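Local structure of family 88 glycosyl hydrolase (Bacteroides thetaiotaomicron, 5NOA) at residues A[139-142]-A[143-147]; A[182-185]-A[186-189]; A[215-218]-A[219-223]; A[312-315]-A[316-320]; A[319-322]-A[323-327]. The protein belongs to glycosyl hydrolase family 88 and probably cleaves complex plant polysaccharides such as arabinogalactan, perhaps as a lyase. All coordinates share one frame; numbering follows the deposited sequence.

Interaction 1. Residues A[139-142]-A[143-147]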
loop_
_atom_site.group_PDB
_atom_site.type_symbol
_atom_site.label_atom_id
_atom_site.label_comp_id
_atom_site.label_asym_id
_atom_site.label_seq_id
_atom_site.Cartn_x
_atom_site.Cartn_y
_atom_site.Cartn_z
ATOM N N ARG A 139 -2.282 -1.722 22.044
ATOM C CA ARG A 139 -3.309 -2.460 21.341
ATOM C C ARG A 139 -2.696 -3.238 20.175
ATOM O O ARG A 139 -3.060 -4.391 19.943
ATOM C CB ARG A 139 -4.447 -1.580 20.877
ATOM C CG ARG A 139 -5.532 -2.350 20.136
ATOM C CD ARG A 139 -6.259 -3.304 21.006
ATOM N NE ARG A 139 -7.489 -3.704 20.369
ATOM C CZ ARG A 139 -8.462 -4.404 20.940
ATOM N NH1 ARG A 139 -8.328 -4.908 22.153
ATOM N NH2 ARG A 139 -9.596 -4.625 20.300
ATOM N N ALA A 140 -1.798 -2.604 19.402
ATOM C CA ALA A 140 -1.183 -3.298 18.279
ATOM C C ALA A 140 -0.544 -4.608 18.736
ATOM O O ALA A 140 -0.711 -5.661 18.134
ATOM C CB ALA A 140 -0.155 -2.421 17.627
ATOM N N ARG A 141 0.215 -4.517 19.836
ATOM C CA ARG A 141 0.882 -5.703 20.343
ATOM C C ARG A 141 -0.112 -6.743 20.878
ATOM O O ARG A 141 0.041 -7.931 20.630
ATOM C CB ARG A 141 1.869 -5.342 21.462
ATOM C CG ARG A 141 3.158 -4.665 20.993
ATOM C CD ARG A 141 4.168 -4.500 22.125
ATOM N NE ARG A 141 4.355 -5.831 22.662
ATOM C CZ ARG A 141 4.650 -6.145 23.908
ATOM N NH1 ARG A 141 4.978 -5.207 24.796
ATOM N NH2 ARG A 141 4.611 -7.415 24.282
ATOM N N GLU A 142 -1.134 -6.301 21.601
ATOM C CA GLU A 142 -2.121 -7.222 22.163
ATOM C C GLU A 142 -2.770 -8.017 21.034
ATOM O O GLU A 142 -2.878 -9.227 21.086
ATOM C CB GLU A 142 -3.197 -6.446 22.933
ATOM C CG GLU A 142 -4.293 -7.354 23.477
ATOM C CD GLU A 142 -5.538 -6.623 23.976
ATOM O OE1 GLU A 142 -5.790 -5.430 23.638
ATOM O OE2 GLU A 142 -6.307 -7.299 24.716
ATOM N N VAL A 143 -3.187 -7.312 19.992
ATOM C CA VAL A 143 -3.884 -7.941 18.896
ATOM C C VAL A 143 -2.970 -8.847 18.116
ATOM O O VAL A 143 -3.320 -10.022 17.866
ATOM C CB VAL A 143 -4.507 -6.859 17.984
ATOM C CG1 VAL A 143 -5.010 -7.460 16.692
ATOM C CG2 VAL A 143 -5.630 -6.134 18.718
ATOM N N MET A 144 -1.803 -8.346 17.706
ATOM C CA MET A 144 -0.967 -9.191 16.852
ATOM C C MET A 144 -0.385 -10.391 17.593
ATOM O O MET A 144 -0.273 -11.472 17.036
ATOM C CB MET A 144 0.158 -8.380 16.193
ATOM C CG MET A 144 -0.293 -7.218 15.310
ATOM S SD MET A 144 -1.709 -7.542 14.213
ATOM C CE MET A 144 -1.069 -8.839 13.158
ATOM N N GLU A 145 -0.043 -10.199 18.863
ATOM C CA GLU A 145 0.476 -11.295 19.670
ATOM C C GLU A 145 -0.599 -12.354 19.943
ATOM O O GLU A 145 -0.293 -13.544 19.913
ATOM C CB GLU A 145 1.208 -10.772 20.895
ATOM C CG GLU A 145 2.462 -10.003 20.449
ATOM C CD GLU A 145 3.099 -9.041 21.442
ATOM O OE1 GLU A 145 2.797 -9.117 22.663
ATOM O OE2 GLU A 145 3.930 -8.183 20.995
ATOM N N TYR A 146 -1.860 -11.950 20.155
ATOM C CA TYR A 146 -2.923 -12.936 20.221
ATOM C C TYR A 146 -3.061 -13.660 18.877
ATOM O O TYR A 146 -3.107 -14.889 18.802
ATOM C CB TYR A 146 -4.264 -12.299 20.601
ATOM C CG TYR A 146 -5.374 -13.324 20.515
ATOM C CD1 TYR A 146 -5.498 -14.320 21.489
ATOM C CD2 TYR A 146 -6.260 -13.342 19.444
ATOM C CE1 TYR A 146 -6.467 -15.301 21.368
ATOM C CE2 TYR A 146 -7.245 -14.298 19.345
ATOM C CZ TYR A 146 -7.352 -15.280 20.296
ATOM O OH TYR A 146 -8.327 -16.242 20.196
ATOM N N GLN A 147 -3.115 -12.911 17.786
ATOM C CA GLN A 147 -3.225 -13.528 16.471
ATOM C C GLN A 147 -2.134 -14.562 16.242
ATOM O O GLN A 147 -2.398 -15.676 15.794
ATOM C CB GLN A 147 -3.193 -12.466 15.395
ATOM C CG GLN A 147 -3.404 -12.969 13.990
ATOM C CD GLN A 147 -3.588 -11.836 13.021
ATOM O OE1 GLN A 147 -4.258 -10.856 13.328
ATOM N NE2 GLN A 147 -3.027 -11.994 11.833
#
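The side chain of R139 runs past V143, and V143 CG2 sits over one face of its guanidinium, 3.5 Å from R139 NE. The bend at chi2 (66°) of R139 brings its guanidinium to E142. There R139 NH1 makes a salt bridge to E142 OE1 (3.0 Å), meeting that oxygen from above the carboxylate plane. The same guanidinium also bonds D96 and the backbone oxygens of S95 and A93. A140 contributes its carbonyl, which accepts from M144 N at 2.9 Å. R141 grips E145 side-on in an i to i+4 salt bridge along the helix. R141 NE reaches E145 OE2 (2.9 Å, 172°) and R141 NH2 reaches E145 OE1 (3.0 Å). The guanidinium and carboxylate planes are 41° apart. E145 OE2 has a second partner, the hydroxyl of Y181. With an alanine in place of E145, R141 would probably be left without its opposite charge and Y181 OH without this partner. E142 O closes the run by accepting from Y146 N. The segments form one continuous part of helix 135-149. M144 packs on helices 120-130 and 160-176, while R141 and M144 touch Y181 of helix 180-196.

Interaction 2. Residues A[182-185]-A[186-189]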
loop_
_atom_site.group_PDB
_atom_site.type_symbol
_atom_site.label_atom_id
_atom_site.label_comp_id
_atom_site.label_asym_id
_atom_site.label_seq_id
_atom_site.Cartn_x
_atom_site.Cartn_y
_atom_site.Cartn_z
ATOM N N LEU A 182 8.512 -12.139 12.754
ATOM C CA LEU A 182 9.104 -12.449 11.460
ATOM C C LEU A 182 8.816 -13.859 10.983
ATOM O O LEU A 182 8.712 -14.111 9.784
ATOM C CB LEU A 182 10.605 -12.111 11.460
ATOM C CG LEU A 182 10.940 -10.668 11.846
ATOM C CD1 LEU A 182 12.452 -10.448 11.771
ATOM C CD2 LEU A 182 10.192 -9.662 11.001
ATOM N N GLU A 183 8.636 -14.772 11.925
ATOM C CA GLU A 183 8.196 -16.106 11.577
ATOM C C GLU A 183 6.770 -16.111 11.023
ATOM O O GLU A 183 6.458 -16.754 10.001
ATOM C CB GLU A 183 8.287 -17.027 12.776
ATOM C CG GLU A 183 7.752 -18.425 12.568
ATOM C CD GLU A 183 8.368 -19.172 11.406
ATOM O OE1 GLU A 183 9.628 -19.076 11.189
ATOM O OE2 GLU A 183 7.553 -19.878 10.722
ATOM N N LYS A 184 5.899 -15.385 11.691
ATOM C CA LYS A 184 4.504 -15.293 11.263
ATOM C C LYS A 184 4.312 -14.455 10.013
ATOM O O LYS A 184 3.413 -14.762 9.226
ATOM C CB LYS A 184 3.644 -14.851 12.449
ATOM C CG LYS A 184 3.536 -15.937 13.525
ATOM C CD LYS A 184 2.547 -17.020 13.132
ATOM C CE LYS A 184 2.470 -18.137 14.156
ATOM N NZ LYS A 184 1.435 -19.129 13.779
ATOM N N LEU A 185 5.137 -13.425 9.813
ATOM C CA LEU A 185 5.126 -12.735 8.511
ATOM C C LEU A 185 5.281 -13.770 7.406
ATOM O O LEU A 185 4.538 -13.783 6.415
ATOM C CB LEU A 185 6.286 -11.730 8.484
ATOM C CG LEU A 185 6.617 -11.107 7.120
ATOM C CD1 LEU A 185 5.462 -10.341 6.568
ATOM C CD2 LEU A 185 7.849 -10.257 7.275
ATOM N N HIS A 186 6.271 -14.668 7.569
ATOM C CA HIS A 186 6.502 -15.671 6.532
ATOM C C HIS A 186 5.330 -16.642 6.397
ATOM O O HIS A 186 4.898 -16.942 5.280
ATOM C CB HIS A 186 7.767 -16.424 6.831
ATOM C CG HIS A 186 8.117 -17.387 5.775
ATOM N ND1 HIS A 186 7.867 -18.727 5.897
ATOM C CD2 HIS A 186 8.623 -17.205 4.533
ATOM C CE1 HIS A 186 8.239 -19.346 4.790
ATOM N NE2 HIS A 186 8.691 -18.440 3.939
ATOM N N GLU A 187 4.824 -17.136 7.530
ATOM C CA GLU A 187 3.751 -18.115 7.480
ATOM C C GLU A 187 2.499 -17.523 6.819
ATOM O O GLU A 187 1.878 -18.146 5.943
ATOM C CB GLU A 187 3.435 -18.589 8.887
ATOM C CG GLU A 187 2.343 -19.630 8.895
ATOM C CD GLU A 187 2.068 -20.231 10.233
ATOM O OE1 GLU A 187 2.621 -19.795 11.249
ATOM O OE2 GLU A 187 1.224 -21.168 10.223
ATOM N N TYR A 188 2.147 -16.309 7.201
ATOM C CA TYR A 188 0.940 -15.692 6.656
ATOM C C TYR A 188 1.104 -15.325 5.179
ATOM O O TYR A 188 0.153 -15.458 4.400
ATOM C CB TYR A 188 0.498 -14.487 7.492
ATOM C CG TYR A 188 0.142 -14.775 8.944
ATOM C CD1 TYR A 188 -0.247 -16.027 9.390
ATOM C CD2 TYR A 188 0.241 -13.750 9.875
ATOM C CE1 TYR A 188 -0.592 -16.221 10.738
ATOM C CE2 TYR A 188 -0.042 -13.943 11.192
ATOM C CZ TYR A 188 -0.476 -15.190 11.623
ATOM O OH TYR A 188 -0.778 -15.333 12.953
ATOM N N LEU A 189 2.278 -14.850 4.783
ATOM C CA LEU A 189 2.506 -14.531 3.378
ATOM C C LEU A 189 2.565 -15.803 2.550
ATOM O O LEU A 189 2.045 -15.844 1.439
ATOM C CB LEU A 189 3.782 -13.749 3.222
ATOM C CG LEU A 189 4.209 -13.456 1.779
ATOM C CD1 LEU A 189 3.166 -12.676 1.040
ATOM C CD2 LEU A 189 5.514 -12.706 1.754
HETATM O O HOH W 1 6.840 -19.951 8.149
HETATM O O HOH W 2 -1.242 -17.921 13.560
#
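K184 has CG beside its backbone N (chi1 -69°) and a bend at chi2 (-78°), which carries its chain across the ring of Y188 and alongside E187. E187 is extended and lies beside K184, both pointing the same way. K184 NZ makes a salt bridge to E187 OE1 at 2.9 Å, on the syn side but 34° out of the carboxylate plane. This is an i to i+3 salt bridge along helix 180-196. K184 CB lies over one face of the Y188 ring, 4.0 Å from Y188 CE2. Further out, K184 CD is 3.7 Å from Y188 OH. A water joins the two polar ends: it accepts from K184 NZ (2.9 Å) and hydrogen-bonds Y188 OH (2.7 Å). W156 and Y155 meet the Y188 ring edge-to-face. A leucine in place of Y188 would probably leave that water without its hydroxyl partner and the aliphatic part of K184 without a flat ring to lie on. On another side of this helix turn, a second water links E183 OE2 to H186 ND1. E183 OE1 also bonds Y249, and H186 NE2 bonds E252. The chemistry is thus mixed: one lysine offers its ammonium to a carboxylate and a water, and its methylenes to an aromatic face. The nearby negative charge probably favours the charged form of K184.

Interaction 3. Residues A[215-218]-A[219-223]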
loop_
_atom_site.group_PDB
_atom_site.type_symbol
_atom_site.label_atom_id
_atom_site.label_comp_id
_atom_site.label_asym_id
_atom_site.label_seq_id
_atom_site.Cartn_x
_atom_site.Cartn_y
_atom_site.Cartn_z
ATOM N N HIS A 215 -12.392 -17.995 -13.840
ATOM C CA HIS A 215 -12.669 -16.576 -14.057
ATOM C C HIS A 215 -11.685 -16.030 -15.093
ATOM O O HIS A 215 -10.493 -16.322 -15.044
ATOM C CB HIS A 215 -12.566 -15.824 -12.730
ATOM C CG HIS A 215 -12.711 -14.347 -12.895
ATOM N ND1 HIS A 215 -13.917 -13.744 -13.190
ATOM C CD2 HIS A 215 -11.782 -13.369 -12.897
ATOM C CE1 HIS A 215 -13.716 -12.446 -13.343
ATOM N NE2 HIS A 215 -12.426 -12.196 -13.173
ATOM N N LYS A 216 -12.211 -15.260 -16.038
ATOM C CA LYS A 216 -11.425 -14.540 -17.017
ATOM C C LYS A 216 -11.947 -13.124 -17.117
ATOM O O LYS A 216 -13.094 -12.835 -16.769
ATOM C CB LYS A 216 -11.515 -15.201 -18.390
ATOM C CG LYS A 216 -11.258 -16.694 -18.403
ATOM C CD LYS A 216 -11.284 -17.267 -19.827
ATOM C CE LYS A 216 -10.986 -18.762 -19.874
ATOM N NZ LYS A 216 -12.145 -19.552 -19.401
ATOM N N SER A 217 -11.123 -12.256 -17.675
ATOM C CA SER A 217 -11.601 -10.929 -18.067
ATOM C C SER A 217 -12.641 -11.085 -19.183
ATOM O O SER A 217 -12.809 -12.165 -19.757
ATOM C CB SER A 217 -10.441 -10.032 -18.550
ATOM O OG SER A 217 -9.971 -10.429 -19.813
ATOM N N VAL A 218 -13.330 -10.001 -19.554
ATOM C CA VAL A 218 -14.404 -10.163 -20.554
ATOM C C VAL A 218 -13.861 -10.607 -21.911
ATOM O O VAL A 218 -14.590 -11.213 -22.684
ATOM C CB VAL A 218 -15.313 -8.929 -20.754
ATOM C CG1 VAL A 218 -16.008 -8.537 -19.454
ATOM C CG2 VAL A 218 -14.548 -7.782 -21.372
ATOM N N ASN A 219 -12.580 -10.327 -22.185
ATOM C CA ASN A 219 -11.930 -10.744 -23.443
ATOM C C ASN A 219 -10.984 -11.947 -23.299
ATOM O O ASN A 219 -10.118 -12.179 -24.142
ATOM C CB ASN A 219 -11.190 -9.549 -24.003
ATOM C CG ASN A 219 -12.147 -8.413 -24.267
ATOM O OD1 ASN A 219 -13.088 -8.573 -25.055
ATOM N ND2 ASN A 219 -11.996 -7.298 -23.501
ATOM N N GLY A 220 -11.147 -12.710 -22.221
ATOM C CA GLY A 220 -10.511 -14.008 -22.104
ATOM C C GLY A 220 -9.109 -14.000 -21.512
ATOM O O GLY A 220 -8.432 -15.004 -21.591
ATOM N N LYS A 221 -8.679 -12.896 -20.913
ATOM C CA LYS A 221 -7.363 -12.794 -20.313
ATOM C C LYS A 221 -7.451 -13.201 -18.853
ATOM O O LYS A 221 -8.517 -13.224 -18.244
ATOM C CB LYS A 221 -6.778 -11.371 -20.418
ATOM C CG LYS A 221 -6.609 -10.770 -21.809
ATOM C CD LYS A 221 -5.562 -11.434 -22.694
ATOM C CE LYS A 221 -5.226 -10.573 -23.916
ATOM N NZ LYS A 221 -4.533 -11.342 -24.980
ATOM N N LYS A 222 -6.293 -13.478 -18.257
ATOM C CA LYS A 222 -6.239 -13.551 -16.799
ATOM C C LYS A 222 -6.600 -12.188 -16.224
ATOM O O LYS A 222 -6.111 -11.176 -16.745
ATOM C CB LYS A 222 -4.878 -14.018 -16.324
ATOM C CG LYS A 222 -4.521 -15.422 -16.762
ATOM C CD LYS A 222 -3.185 -15.874 -16.233
ATOM C CE LYS A 222 -2.955 -17.355 -16.477
ATOM N NZ LYS A 222 -1.646 -17.867 -16.044
ATOM N N ASP A 223 -7.400 -12.156 -15.150
ATOM C CA ASP A 223 -7.885 -10.912 -14.598
ATOM C C ASP A 223 -7.163 -10.604 -13.292
ATOM O O ASP A 223 -7.475 -11.190 -12.248
ATOM C CB ASP A 223 -9.379 -11.012 -14.362
ATOM C CG ASP A 223 -9.983 -9.712 -13.850
ATOM O OD1 ASP A 223 -9.420 -8.611 -14.077
ATOM O OD2 ASP A 223 -11.070 -9.789 -13.207
HETATM O O HOH W 3 -8.484 -14.649 -14.163
#
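N219 lies beside V218, with N219 ND2 3.4 Å from V218 CG2. G220 N donates to S217 O (3.0 Å) and closes a type I turn from S217 to G220. G220 has positive phi (88°), where a side chain would press on the preceding carbonyl oxygen. K221 pairs with S217 twice. K221 N donates to S217 OG (3.0 Å), and S217 N donates to K221 O (2.8 Å, 170°). This pattern fits a type I turn with a G1 bulge. D223 receives H215 NE2 on OD2 at 2.8 Å, through the anti lone pair and in the plane of the imidazole. A water bridges H215 O and D223 N. Residues 215-223 belong to the loop between strand 203-204 and helix 226-242. S217 OG and N219 ND2 both bond D280 OD2, D223 OD1 bonds S277 OG, and V218 N bonds H283 ND1. These three partners lie in the loop between helices 250-266 and 289-304, so the two loops are bonded together.

Interaction 4. Residues A[312-315]-A[316-320]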
loop_
_atom_site.group_PDB
_atom_site.type_symbol
_atom_site.label_atom_id
_atom_site.label_comp_id
_atom_site.label_asym_id
_atom_site.label_seq_id
_atom_site.Cartn_x
_atom_site.Cartn_y
_atom_site.Cartn_z
ATOM N N HIS A 312 16.439 -1.160 -16.436
ATOM C CA HIS A 312 15.229 -1.817 -16.907
ATOM C C HIS A 312 13.996 -1.058 -16.401
ATOM O O HIS A 312 13.047 -0.825 -17.158
ATOM C CB HIS A 312 15.169 -3.274 -16.420
ATOM C CG HIS A 312 13.974 -4.050 -16.896
ATOM N ND1 HIS A 312 13.954 -4.768 -18.074
ATOM C CD2 HIS A 312 12.766 -4.241 -16.318
ATOM C CE1 HIS A 312 12.772 -5.349 -18.203
ATOM N NE2 HIS A 312 12.036 -5.046 -17.148
ATOM N N TYR A 313 13.988 -0.669 -15.133
ATOM C CA TYR A 313 12.768 -0.166 -14.499
ATOM C C TYR A 313 12.640 1.340 -14.567
ATOM O O TYR A 313 11.514 1.832 -14.515
ATOM C CB TYR A 313 12.634 -0.657 -13.069
ATOM C CG TYR A 313 12.368 -2.133 -13.003
ATOM C CD1 TYR A 313 11.091 -2.625 -13.237
ATOM C CD2 TYR A 313 13.357 -3.057 -12.702
ATOM C CE1 TYR A 313 10.824 -3.974 -13.161
ATOM C CE2 TYR A 313 13.104 -4.411 -12.632
ATOM C CZ TYR A 313 11.818 -4.882 -12.882
ATOM O OH TYR A 313 11.542 -6.199 -12.820
ATOM N N GLN A 314 13.734 2.094 -14.598
ATOM C CA GLN A 314 13.577 3.552 -14.556
ATOM C C GLN A 314 12.691 4.100 -15.684
ATOM O O GLN A 314 11.850 4.963 -15.424
ATOM C CB GLN A 314 14.922 4.282 -14.516
ATOM C CG GLN A 314 14.769 5.695 -13.983
ATOM C CD GLN A 314 14.241 5.774 -12.566
ATOM O OE1 GLN A 314 14.773 5.122 -11.670
ATOM N NE2 GLN A 314 13.215 6.594 -12.346
ATOM N N PRO A 315 12.795 3.580 -16.923
ATOM C CA PRO A 315 11.914 4.111 -17.960
ATOM C C PRO A 315 10.423 3.876 -17.695
ATOM O O PRO A 315 9.593 4.700 -18.062
ATOM C CB PRO A 315 12.378 3.375 -19.222
ATOM C CG PRO A 315 13.809 3.079 -18.970
ATOM C CD PRO A 315 13.842 2.729 -17.515
ATOM N N VAL A 316 10.100 2.769 -17.056
ATOM C CA VAL A 316 8.718 2.464 -16.687
ATOM C C VAL A 316 8.254 3.483 -15.658
ATOM O O VAL A 316 7.135 4.032 -15.747
ATOM C CB VAL A 316 8.654 1.030 -16.152
ATOM C CG1 VAL A 316 7.304 0.709 -15.553
ATOM C CG2 VAL A 316 9.022 0.055 -17.295
ATOM N N VAL A 317 9.083 3.698 -14.629
ATOM C CA VAL A 317 8.742 4.674 -13.614
ATOM C C VAL A 317 8.558 6.050 -14.214
ATOM O O VAL A 317 7.625 6.773 -13.840
ATOM C CB VAL A 317 9.804 4.700 -12.499
ATOM C CG1 VAL A 317 9.557 5.854 -11.539
ATOM C CG2 VAL A 317 9.863 3.363 -11.760
ATOM N N GLU A 318 9.408 6.417 -15.163
ATOM C CA GLU A 318 9.272 7.738 -15.744
ATOM C C GLU A 318 7.942 7.918 -16.451
ATOM O O GLU A 318 7.303 8.981 -16.331
ATOM C CB GLU A 318 10.407 8.072 -16.710
ATOM C CG GLU A 318 11.751 8.222 -16.012
ATOM C CD GLU A 318 11.732 9.277 -14.932
ATOM O OE1 GLU A 318 11.307 10.446 -15.171
ATOM O OE2 GLU A 318 12.083 8.944 -13.799
ATOM N N LYS A 319 7.497 6.914 -17.195
ATOM C CA LYS A 319 6.205 6.994 -17.878
ATOM C C LYS A 319 5.076 7.062 -16.860
ATOM O O LYS A 319 4.081 7.756 -17.078
ATOM C CB LYS A 319 6.011 5.813 -18.823
ATOM C CG LYS A 319 6.800 5.890 -20.098
ATOM C CD LYS A 319 6.422 4.773 -21.062
ATOM C CE LYS A 319 7.212 3.534 -20.768
ATOM N NZ LYS A 319 6.926 2.515 -21.806
ATOM N N ALA A 320 5.199 6.307 -15.765
ATOM C CA ALA A 320 4.173 6.324 -14.721
ATOM C C ALA A 320 4.069 7.671 -14.024
ATOM O O ALA A 320 2.968 8.185 -13.809
ATOM C CB ALA A 320 4.410 5.208 -13.739
#
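Y313 O accepts from V317 N (3.1 Å, 170°) and Q314 O accepts from E318 N, while the helix is kinked at P315, whose nitrogen has no hydrogen for the turn before. The main side-chain link lies one helix turn apart, between Q314 and E318. Q314 NE2 donates to E318 OE2 at 3.0 Å, using the anti lone pair of that oxygen. The bond is fairly bent, and the amide and carboxylate planes are 41° apart. A bend at chi2 of Q314 (61°) turns its amide along the helix toward E318. The same NE2 passes V317 CG1 at 3.8 Å. E318 bends too, and its CG rests 3.3 Å from Q314 O. Neither polar end relies on this bond alone. Q314 NE2 also bonds Q300 OE1, and E318 OE1 forms a salt bridge with R371. E318 thus meets an amide and the positive charge of R371, which would probably favour its ionised form. Just before, H312 CD2 lies over the centre of the Y313 ring, 3.5 Å above its plane. Helix 310-328 is held among three neighbours: Y313 and V316 pack on helix 250-266, V317 touches Q300 and A320 touches T296, both of helix 289-304, and Q314 and E318 touch Y374 of helix 358-377.

Interaction 5. Residues A[319-322]-A[323-327]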
loop_
_atom_site.group_PDB
_atom_site.type_symbol
_atom_site.label_atom_id
_atom_site.label_comp_id
_atom_site.label_asym_id
_atom_site.label_seq_id
_atom_site.Cartn_x
_atom_site.Cartn_y
_atom_site.Cartn_z
ATOM N N LYS A 319 7.497 6.914 -17.195
ATOM C CA LYS A 319 6.205 6.994 -17.878
ATOM C C LYS A 319 5.076 7.062 -16.860
ATOM O O LYS A 319 4.081 7.756 -17.078
ATOM C CB LYS A 319 6.011 5.813 -18.823
ATOM C CG LYS A 319 6.800 5.890 -20.098
ATOM C CD LYS A 319 6.422 4.773 -21.062
ATOM C CE LYS A 319 7.212 3.534 -20.768
ATOM N NZ LYS A 319 6.926 2.515 -21.806
ATOM N N ALA A 320 5.199 6.307 -15.765
ATOM C CA ALA A 320 4.173 6.324 -14.721
ATOM C C ALA A 320 4.069 7.671 -14.024
ATOM O O ALA A 320 2.968 8.185 -13.809
ATOM C CB ALA A 320 4.410 5.208 -13.739
ATOM N N TRP A 321 5.224 8.235 -13.686
ATOM C CA TRP A 321 5.216 9.554 -13.040
ATOM C C TRP A 321 4.683 10.621 -13.970
ATOM O O TRP A 321 4.013 11.552 -13.544
ATOM C CB TRP A 321 6.599 9.938 -12.494
ATOM C CG TRP A 321 6.534 11.279 -11.854
ATOM C CD1 TRP A 321 6.973 12.443 -12.383
ATOM C CD2 TRP A 321 5.875 11.602 -10.634
ATOM N NE1 TRP A 321 6.654 13.492 -11.542
ATOM C CE2 TRP A 321 5.974 12.995 -10.466
ATOM C CE3 TRP A 321 5.209 10.839 -9.649
ATOM C CZ2 TRP A 321 5.419 13.640 -9.371
ATOM C CZ3 TRP A 321 4.665 11.488 -8.571
ATOM C CH2 TRP A 321 4.785 12.875 -8.441
ATOM N N LYS A 322 4.988 10.501 -15.260
ATOM C CA LYS A 322 4.418 11.390 -16.217
ATOM C C LYS A 322 2.864 11.375 -16.170
ATOM O O LYS A 322 2.215 12.414 -16.113
ATOM C CB LYS A 322 4.975 11.050 -17.574
ATOM C CG LYS A 322 4.327 11.805 -18.680
ATOM C CD LYS A 322 5.065 11.538 -19.980
ATOM C CE LYS A 322 4.321 12.097 -21.167
ATOM N NZ LYS A 322 4.498 13.553 -21.185
ATOM N N TYR A 323 2.283 10.186 -16.149
ATOM C CA TYR A 323 0.849 10.069 -15.986
ATOM C C TYR A 323 0.391 10.698 -14.669
ATOM O O TYR A 323 -0.591 11.453 -14.636
ATOM C CB TYR A 323 0.427 8.583 -16.065
ATOM C CG TYR A 323 -0.955 8.390 -15.474
ATOM C CD1 TYR A 323 -2.103 8.757 -16.166
ATOM C CD2 TYR A 323 -1.109 7.948 -14.173
ATOM C CE1 TYR A 323 -3.349 8.670 -15.594
ATOM C CE2 TYR A 323 -2.359 7.833 -13.600
ATOM C CZ TYR A 323 -3.484 8.218 -14.310
ATOM O OH TYR A 323 -4.760 8.168 -13.776
ATOM N N LEU A 324 1.054 10.347 -13.568
ATOM C CA LEU A 324 0.579 10.843 -12.264
ATOM C C LEU A 324 0.606 12.346 -12.184
ATOM O O LEU A 324 -0.292 12.939 -11.644
ATOM C CB LEU A 324 1.402 10.228 -11.141
ATOM C CG LEU A 324 1.219 8.724 -10.933
ATOM C CD1 LEU A 324 2.284 8.186 -9.989
ATOM C CD2 LEU A 324 -0.172 8.410 -10.418
ATOM N N SER A 325 1.668 12.942 -12.701
ATOM C CA SER A 325 1.865 14.375 -12.565
ATOM C C SER A 325 1.120 15.229 -13.545
ATOM O O SER A 325 0.846 16.377 -13.250
ATOM C CB SER A 325 3.363 14.679 -12.577
ATOM O OG SER A 325 3.954 14.341 -13.786
ATOM N N THR A 326 0.784 14.648 -14.689
ATOM C CA THR A 326 0.100 15.361 -15.766
ATOM C C THR A 326 -1.378 15.111 -15.884
ATOM O O THR A 326 -2.095 15.983 -16.353
ATOM C CB THR A 326 0.726 15.074 -17.151
ATOM O OG1 THR A 326 0.612 13.680 -17.504
ATOM C CG2 THR A 326 2.106 15.437 -17.087
ATOM N N VAL A 327 -1.793 13.890 -15.589
ATOM C CA VAL A 327 -3.170 13.482 -15.822
ATOM C C VAL A 327 -3.903 13.298 -14.492
ATOM O O VAL A 327 -4.998 13.873 -14.303
ATOM C CB VAL A 327 -3.242 12.206 -16.682
ATOM C CG1 VAL A 327 -4.666 11.768 -16.865
ATOM C CG2 VAL A 327 -2.549 12.436 -18.019
#
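W321 O takes two bonds from S325, one from S325 OG (2.8 Å) and one from S325 N (2.9 Å), and they arrive from opposite faces of the carbonyl plane. K322 O accepts from T326 N at 3.0 Å. T326 OG1 lies 2.5 Å from K322 O, shorter than usual, and its exact geometry is doubtful. Both hydroxyls sit between the backbone N and the carbonyl carbon (chi1 64° for S325), which turns them back onto the preceding turn. S325 CB lies over the W321 indole, 4.0 Å from the centre of the five-membered ring, as a CH-pi contact. At the six-membered ring, L324 CD1 packs 4.0 Å from W321 CE3, approaching obliquely. Further out, W321 touches A368 and R371 of helix 358-377, and L324 touches F364. Y323 turns to a different side, where its hydroxyl bonds T289. A serine hydroxyl bonding the carbonyl four residues back, as in S325, is a familiar helix motif. Here S325 and T326 lie within the wider pi-type turn at 324-327, near the end of helix 310-328.

Overall arrangement
Interactions 1 to 4 follow in series along one chain, and interaction 5 begins where interaction 4 ends, sharing K319 and A320. All lie within a single glycosyl hydrolase family 88 range. Interactions 1 and 2 sit on helices 135-149 and 180-196, with centres 15 Å apart. They touch through packing of Q147 O against Y188 OH. Interactions 4 and 5 are both on helix 310-328, with centres 11 Å apart. This pair lies about 31 to 39 Å, centre to centre, from the first two. Interaction 3 is the loop contact, 26 to 39 Å from the other centres. The contacts thus mark three regions of a mainly helical fold, consistent with the six-hairpin family clan: a touching pair of helices, a loop, and one further helix.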